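PDB 6J0E: arsenic responsive repressor ArsR from Corynebacterium glutamicum ATCC 13032, which represses transcription, probably by binding operator DNA as a winged-helix dimer, and is relieved of repression by As(III). Local coordinates for residues D33-K36 / V37-D40; N61-T64 / D65-L69; Q71-I74 / S75-K79. All blocks are in the same frame, centred on the assembly; numbering follows the deposited sequence.

Contact 1. Residues D33-K36 / V37-D40; sequences DLFK and VLGD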
loop_
_atom_site.group_PDB
_atom_site.type_symbol
_atom_site.label_atom_id
_atom_site.label_comp_id
_atom_site.label_asym_id
_atom_site.label_seq_id
_atom_site.Cartn_x
_atom_site.Cartn_y
_atom_site.Cartn_z
ATOM N N ASP B 33 -0.770 11.748 -4.551
ATOM C CA ASP B 33 0.537 12.369 -4.613
ATOM C C ASP B 33 1.571 11.552 -3.824
ATOM O O ASP B 33 2.623 11.477 -4.255
ATOM C CB ASP B 33 0.583 13.837 -4.085
ATOM C CG ASP B 33 -0.394 14.781 -4.822
ATOM O OD1 ASP B 33 -0.676 14.533 -5.995
ATOM O OD2 ASP B 33 -0.842 15.807 -4.171
ATOM N N LEU B 34 1.185 10.937 -2.701
ATOM C CA LEU B 34 2.158 10.134 -2.008
ATOM C C LEU B 34 2.568 8.936 -2.815
ATOM O O LEU B 34 3.682 8.471 -2.744
ATOM C CB LEU B 34 1.581 9.722 -0.611
ATOM C CG LEU B 34 1.402 10.906 0.400
ATOM C CD1 LEU B 34 0.822 10.343 1.680
ATOM C CD2 LEU B 34 2.777 11.493 0.685
ATOM N N PHE B 35 1.626 8.192 -3.484
ATOM C CA PHE B 35 2.016 7.057 -4.258
ATOM C C PHE B 35 2.933 7.453 -5.463
ATOM O O PHE B 35 3.841 6.738 -5.837
ATOM C CB PHE B 35 0.736 6.335 -4.803
ATOM C CG PHE B 35 -0.024 5.624 -3.757
ATOM C CD1 PHE B 35 0.619 4.771 -2.927
ATOM C CD2 PHE B 35 -1.421 5.729 -3.680
ATOM C CE1 PHE B 35 -0.169 4.068 -1.974
ATOM C CE2 PHE B 35 -2.213 4.989 -2.722
ATOM C CZ PHE B 35 -1.534 4.199 -1.900
ATOM N N LYS B 36 2.743 8.690 -5.988
ATOM C CA LYS B 36 3.529 9.226 -7.059
ATOM C C LYS B 36 4.988 9.422 -6.580
ATOM O O LYS B 36 5.905 8.957 -7.266
ATOM C CB LYS B 36 2.819 10.520 -7.573
ATOM C CG LYS B 36 3.555 11.142 -8.696
ATOM C CD LYS B 36 2.665 12.254 -9.244
ATOM C CE LYS B 36 2.905 12.413 -10.689
ATOM N NZ LYS B 36 4.338 12.743 -10.897
ATOM N N VAL B 37 5.132 9.868 -5.313
ATOM C CA VAL B 37 6.395 10.019 -4.692
ATOM C C VAL B 37 7.094 8.665 -4.581
ATOM O O VAL B 37 8.252 8.554 -4.782
ATOM C CB VAL B 37 6.312 10.697 -3.303
ATOM C CG1 VAL B 37 7.665 10.624 -2.609
ATOM C CG2 VAL B 37 5.927 12.115 -3.446
ATOM N N LEU B 38 6.343 7.634 -4.230
ATOM C CA LEU B 38 6.822 6.306 -4.108
ATOM C C LEU B 38 7.102 5.608 -5.447
ATOM O O LEU B 38 7.721 4.588 -5.502
ATOM C CB LEU B 38 5.851 5.449 -3.298
ATOM C CG LEU B 38 5.722 5.792 -1.818
ATOM C CD1 LEU B 38 4.731 4.817 -1.244
ATOM C CD2 LEU B 38 7.131 5.531 -1.098
ATOM N N GLY B 39 6.602 6.128 -6.553
ATOM C CA GLY B 39 6.797 5.487 -7.872
ATOM C C GLY B 39 8.103 5.888 -8.441
ATOM O O GLY B 39 8.157 6.121 -9.594
ATOM N N ASP B 40 9.193 5.793 -7.698
ATOM C CA ASP B 40 10.540 5.958 -8.213
ATOM C C ASP B 40 11.360 4.777 -7.601
ATOM O O ASP B 40 11.407 4.627 -6.413
ATOM C CB ASP B 40 11.121 7.298 -7.740
ATOM C CG ASP B 40 12.574 7.475 -8.157
ATOM O OD1 ASP B 40 13.462 6.777 -7.706
ATOM O OD2 ASP B 40 12.852 8.332 -8.927
HETATM O O HOH W 1 5.995 8.064 -9.541
#
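L38 lies over the backbone oxygens of L34 and F35 at the C-terminal end of helix 28-38. L38 CB sits 3.5 Å from F35 O, and L38 CG, turned beside the backbone N and anti to the carbonyl carbon (chi1 -68°), comes equally near L34 O. From there L38 CD1 reaches the aromatic ring of F35, 4.4 Å from F35 CD1, at an oblique angle. Beyond the helix the L38 side chain packs on L44 and L47 of helix 41-52, on L108 of helix 102-111 and on F35 of the second subunit.

The backbone beneath it is changing. V37 N bonds to D33 O and L38 N to L34 O in the i to i-4 pattern, and G39 N bonds to K36 O, three residues back, at 3.0 Å. That last donor stands well above the carbonyl plane, 67° out of it. G39 is the centre of an inverse gamma turn, and D40 follows as the N-cap of helix 41-52, its OD1 bonded to R43 N. The chemistry is thus split: the apolar carbons of F35 and L38 face the core and the dimer interface, while at the helix end K36 O takes the bond from G39 N and V37 O one from R43 NH1.

Contact 2. Residues N61-T64 / D65-L69; sequences NELT and DLMGL
T64 CB lies 3.4 Å from L69 O, where the chain has folded back past the end of the helix. The T64 hydroxyl, OG1, turns the other way and donates to N61 O at 2.8 Å, an oxygen that also accepts the backbone bond from D65 N; both donors come in from the same face of the carbonyl plane. This follows from chi1 of 59°, which sets OG1 between the backbone N and the carbonyl carbon. M67 is close in as well: M67 CG rests 3.2 Å from L63 O, which accepts the bond from M67 N, and M67 SD lies 4.3 Å from L63 CD2.

Helix 60-67 is the first helix of the helix-turn-helix, and it ends here. G68 N closes the last turn on T64 O at 2.9 Å, and G68 itself takes positive phi (69°) to lead into the turn before helix 71-83. L63, which is buried, packs with T64 and M67 on I74 of that second helix.

The outer side, E62, D65 and L66, is exposed to solvent. L66 CG rests 3.3 Å from E62 O, and D65 CB lies near N61 O while its carboxylate stands farther from residues 61-64. At the turn, a water donates to both T64 O and L69 O, bridging the two carbonyls.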
loop_
_atom_site.group_PDB
_atom_site.type_symbol
_atom_site.label_atom_id
_atom_site.label_comp_id
_atom_site.label_asym_id
_atom_site.label_seq_id
_atom_site.Cartn_x
_atom_site.Cartn_y
_atom_site.Cartn_z
ATOM N N ASN B 61 25.835 10.152 3.820
ATOM C CA ASN B 61 27.151 9.479 3.558
ATOM C C ASN B 61 27.050 7.987 3.670
ATOM O O ASN B 61 27.561 7.283 2.832
ATOM C CB ASN B 61 28.259 9.881 4.493
ATOM C CG ASN B 61 29.025 11.000 3.962
ATOM O OD1 ASN B 61 28.471 11.808 3.212
ATOM N ND2 ASN B 61 30.290 11.091 4.341
ATOM N N GLU B 62 26.322 7.519 4.666
ATOM C CA GLU B 62 26.180 6.095 4.852
ATOM C C GLU B 62 25.317 5.499 3.708
ATOM O O GLU B 62 25.600 4.410 3.164
ATOM C CB GLU B 62 25.586 5.831 6.225
ATOM C CG GLU B 62 25.408 4.339 6.552
ATOM C CD GLU B 62 24.882 3.998 7.987
ATOM O OE1 GLU B 62 24.716 4.860 8.892
ATOM O OE2 GLU B 62 24.586 2.793 8.196
ATOM N N LEU B 63 24.301 6.235 3.278
ATOM C CA LEU B 63 23.424 5.658 2.267
ATOM C C LEU B 63 24.160 5.687 0.903
ATOM O O LEU B 63 23.931 4.835 0.063
ATOM C CB LEU B 63 22.028 6.450 2.068
ATOM C CG LEU B 63 20.987 6.154 3.153
ATOM C CD1 LEU B 63 19.978 7.321 3.035
ATOM C CD2 LEU B 63 20.482 4.721 2.898
ATOM N N THR B 64 25.016 6.716 0.681
ATOM C CA THR B 64 25.715 6.761 -0.650
ATOM C C THR B 64 26.712 5.558 -0.671
ATOM O O THR B 64 26.840 4.936 -1.744
ATOM C CB THR B 64 26.518 7.998 -0.924
ATOM O OG1 THR B 64 27.467 8.066 0.104
ATOM C CG2 THR B 64 25.648 9.320 -0.961
ATOM N N ASP B 65 27.369 5.259 0.424
ATOM C CA ASP B 65 28.229 4.097 0.477
ATOM C C ASP B 65 27.405 2.787 0.200
ATOM O O ASP B 65 27.846 1.885 -0.560
ATOM C CB ASP B 65 28.998 4.141 1.835
ATOM C CG ASP B 65 30.358 3.330 1.831
ATOM O OD1 ASP B 65 31.100 3.212 0.814
ATOM O OD2 ASP B 65 30.658 2.815 2.912
ATOM N N LEU B 66 26.260 2.654 0.863
ATOM C CA LEU B 66 25.426 1.412 0.775
ATOM C C LEU B 66 24.903 1.218 -0.658
ATOM O O LEU B 66 24.816 0.079 -1.198
ATOM C CB LEU B 66 24.284 1.427 1.839
ATOM C CG LEU B 66 24.590 1.286 3.338
ATOM C CD1 LEU B 66 23.326 1.502 4.086
ATOM C CD2 LEU B 66 25.126 -0.144 3.637
ATOM N N MET B 67 24.468 2.323 -1.284
ATOM C CA MET B 67 23.824 2.190 -2.542
ATOM C C MET B 67 24.656 2.365 -3.827
ATOM O O MET B 67 24.159 2.064 -4.899
ATOM C CB MET B 67 22.642 3.224 -2.486
ATOM C CG MET B 67 21.747 2.971 -1.311
ATOM S SD MET B 67 20.260 4.128 -1.399
ATOM C CE MET B 67 19.382 3.464 -2.844
ATOM N N GLY B 68 25.879 2.929 -3.663
ATOM C CA GLY B 68 26.706 3.282 -4.808
ATOM C C GLY B 68 26.234 4.409 -5.661
ATOM O O GLY B 68 26.635 4.457 -6.911
ATOM N N LEU B 69 25.305 5.249 -5.084
ATOM C CA LEU B 69 24.787 6.361 -5.864
ATOM C C LEU B 69 25.437 7.642 -5.358
ATOM O O LEU B 69 25.972 7.642 -4.311
ATOM C CB LEU B 69 23.282 6.465 -5.876
ATOM C CG LEU B 69 22.385 5.263 -6.401
ATOM C CD1 LEU B 69 21.953 4.475 -5.208
ATOM C CD2 LEU B 69 21.061 5.767 -6.936
HETATM O O HOH W 2 28.516 6.442 -4.084
#

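Contact 3. Residues Q71-I74 / S75-K79; sequences QPTI and SHHLK
Q71 opens helix 71-83 by reaching forward one turn to S75. Its side chain leaves with CG anti to the backbone N (chi1 169°) and then bends sharply at chi2, which brings NE2 to the serine hydroxyl. Q71 NE2 donates to S75 OG at 3.0 Å, nearly straight at 167° and with the oxygen lying in the amide plane. The backbone repeats the link, S75 N to Q71 O, so two bonds join the same pair of residues.

P72 contributes its carbonyl: H76 N bonds to P72 O from above the carbonyl plane, and H76 CB sits 3.3 Å from the same oxygen, while the imidazole lies farther from residues 71-74.

T73 sends its methyl, CG2, alongside the H77 ring, 3.9 Å from H77 CD2, the two side chains pointing the same way. T73 OG1 is bonded to S70 OG, just before the helix. H77 CD2 also lies 3.3 Å from T73 O, and H76 CD2 sits over one face of the H77 ring, toward its rim. ND1 of H77 is paired with R43 NE.

I74 turns inward. I74 CG2 meets L78 CD1 at 3.6 Å, and L78 CG lies 3.1 Å from I74 O, the acceptor for L78 N. I74 and L78 both pack on I46 of helix 41-52.

In ArsR-family repressors the second helix of the helix-turn-helix is the one that reads DNA, and this is probably that helix. The chemistry fits: I74 and L78 fasten it to the domain core, while on the exposed side the Q71 amide is fixed by its bond to S75 OG.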
loop_
_atom_site.group_PDB
_atom_site.type_symbol
_atom_site.label_atom_id
_atom_site.label_comp_id
_atom_site.label_asym_id
_atom_site.label_seq_id
_atom_site.Cartn_x
_atom_site.Cartn_y
_atom_site.Cartn_z
ATOM N N GLN B 71 26.252 11.484 -3.819
ATOM C CA GLN B 71 25.622 12.216 -2.738
ATOM C C GLN B 71 24.518 13.205 -3.316
ATOM O O GLN B 71 23.441 13.308 -2.762
ATOM C CB GLN B 71 26.684 12.962 -1.879
ATOM C CG GLN B 71 26.166 13.972 -0.888
ATOM C CD GLN B 71 25.985 15.344 -1.527
ATOM O OE1 GLN B 71 26.927 15.889 -2.126
ATOM N NE2 GLN B 71 24.719 15.907 -1.465
ATOM N N PRO B 72 24.786 13.952 -4.401
ATOM C CA PRO B 72 23.614 14.780 -4.921
ATOM C C PRO B 72 22.344 13.904 -5.269
ATOM O O PRO B 72 21.187 14.355 -5.101
ATOM C CB PRO B 72 24.234 15.527 -6.160
ATOM C CG PRO B 72 25.696 15.551 -5.763
ATOM C CD PRO B 72 25.971 14.173 -5.219
ATOM N N THR B 73 22.548 12.676 -5.739
ATOM C CA THR B 73 21.388 11.850 -6.079
ATOM C C THR B 73 20.600 11.493 -4.845
ATOM O O THR B 73 19.331 11.694 -4.808
ATOM C CB THR B 73 21.788 10.579 -6.826
ATOM O OG1 THR B 73 22.139 11.011 -8.112
ATOM C CG2 THR B 73 20.689 9.672 -7.078
ATOM N N ILE B 74 21.300 10.893 -3.872
ATOM C CA ILE B 74 20.619 10.484 -2.669
ATOM C C ILE B 74 20.042 11.693 -1.924
ATOM O O ILE B 74 18.947 11.659 -1.394
ATOM C CB ILE B 74 21.565 9.788 -1.687
ATOM C CG1 ILE B 74 22.106 8.446 -2.270
ATOM C CG2 ILE B 74 20.882 9.461 -0.374
ATOM C CD1 ILE B 74 21.148 7.328 -2.490
ATOM N N SER B 75 20.806 12.791 -1.843
ATOM C CA SER B 75 20.298 13.959 -1.166
ATOM C C SER B 75 19.001 14.461 -1.842
ATOM O O SER B 75 18.149 14.912 -1.132
ATOM C CB SER B 75 21.285 15.121 -1.110
ATOM O OG SER B 75 22.215 14.813 -0.132
ATOM N N HIS B 76 18.901 14.375 -3.173
ATOM C CA HIS B 76 17.700 14.881 -3.883
ATOM C C HIS B 76 16.474 14.024 -3.397
ATOM O O HIS B 76 15.391 14.515 -3.093
ATOM C CB HIS B 76 17.884 14.745 -5.377
ATOM C CG HIS B 76 16.629 14.940 -6.160
ATOM N ND1 HIS B 76 16.239 16.196 -6.569
ATOM C CD2 HIS B 76 15.735 14.069 -6.664
ATOM C CE1 HIS B 76 15.122 16.094 -7.270
ATOM N NE2 HIS B 76 14.815 14.804 -7.365
ATOM N N HIS B 77 16.696 12.730 -3.376
ATOM C CA HIS B 77 15.638 11.726 -3.077
ATOM C C HIS B 77 15.231 11.891 -1.625
ATOM O O HIS B 77 14.053 11.826 -1.322
ATOM C CB HIS B 77 16.049 10.351 -3.416
ATOM C CG HIS B 77 16.044 10.065 -4.890
ATOM N ND1 HIS B 77 14.938 10.300 -5.687
ATOM C CD2 HIS B 77 16.997 9.558 -5.708
ATOM C CE1 HIS B 77 15.258 10.058 -6.948
ATOM N NE2 HIS B 77 16.465 9.511 -6.971
ATOM N N LEU B 78 16.207 12.107 -0.754
ATOM C CA LEU B 78 15.905 12.253 0.611
ATOM C C LEU B 78 15.046 13.509 0.862
ATOM O O LEU B 78 14.168 13.483 1.715
ATOM C CB LEU B 78 17.120 12.319 1.488
ATOM C CG LEU B 78 17.901 11.025 1.505
ATOM C CD1 LEU B 78 19.175 11.281 2.275
ATOM C CD2 LEU B 78 17.134 9.964 2.243
ATOM N N LYS B 79 15.380 14.551 0.126
ATOM C CA LYS B 79 14.670 15.817 0.311
ATOM C C LYS B 79 13.134 15.538 -0.137
ATOM O O LYS B 79 12.237 15.987 0.506
ATOM C CB LYS B 79 15.385 16.917 -0.489
ATOM C CG LYS B 79 14.711 18.248 -0.364
ATOM C CD LYS B 79 15.700 19.322 -0.627
ATOM C CE LYS B 79 14.997 20.648 -0.508
ATOM N NZ LYS B 79 14.065 20.778 -1.599
#

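Overall arrangement
The three contacts come in series along the chain, all within the winged-helix domain. Contact 1 closes helix 28-38; contacts 2 and 3 lie on helices 60-67 and 71-83, the two halves of the helix-turn-helix. Centres of contacts 2 and 3 are only 10 Å apart, and they touch through M67 SD and I74 CD1, 3.5 Å apart. Contact 1 lies 16 Å from contact 3 and 22 Å from contact 2, centre to centre, yet D40 packs on H77. Helix 41-52 touches all three and also carries A51 of the arsenic pocket. Contact 1 packs against the second subunit, whereas contacts 2 and 3 touch no other chain of the dimer.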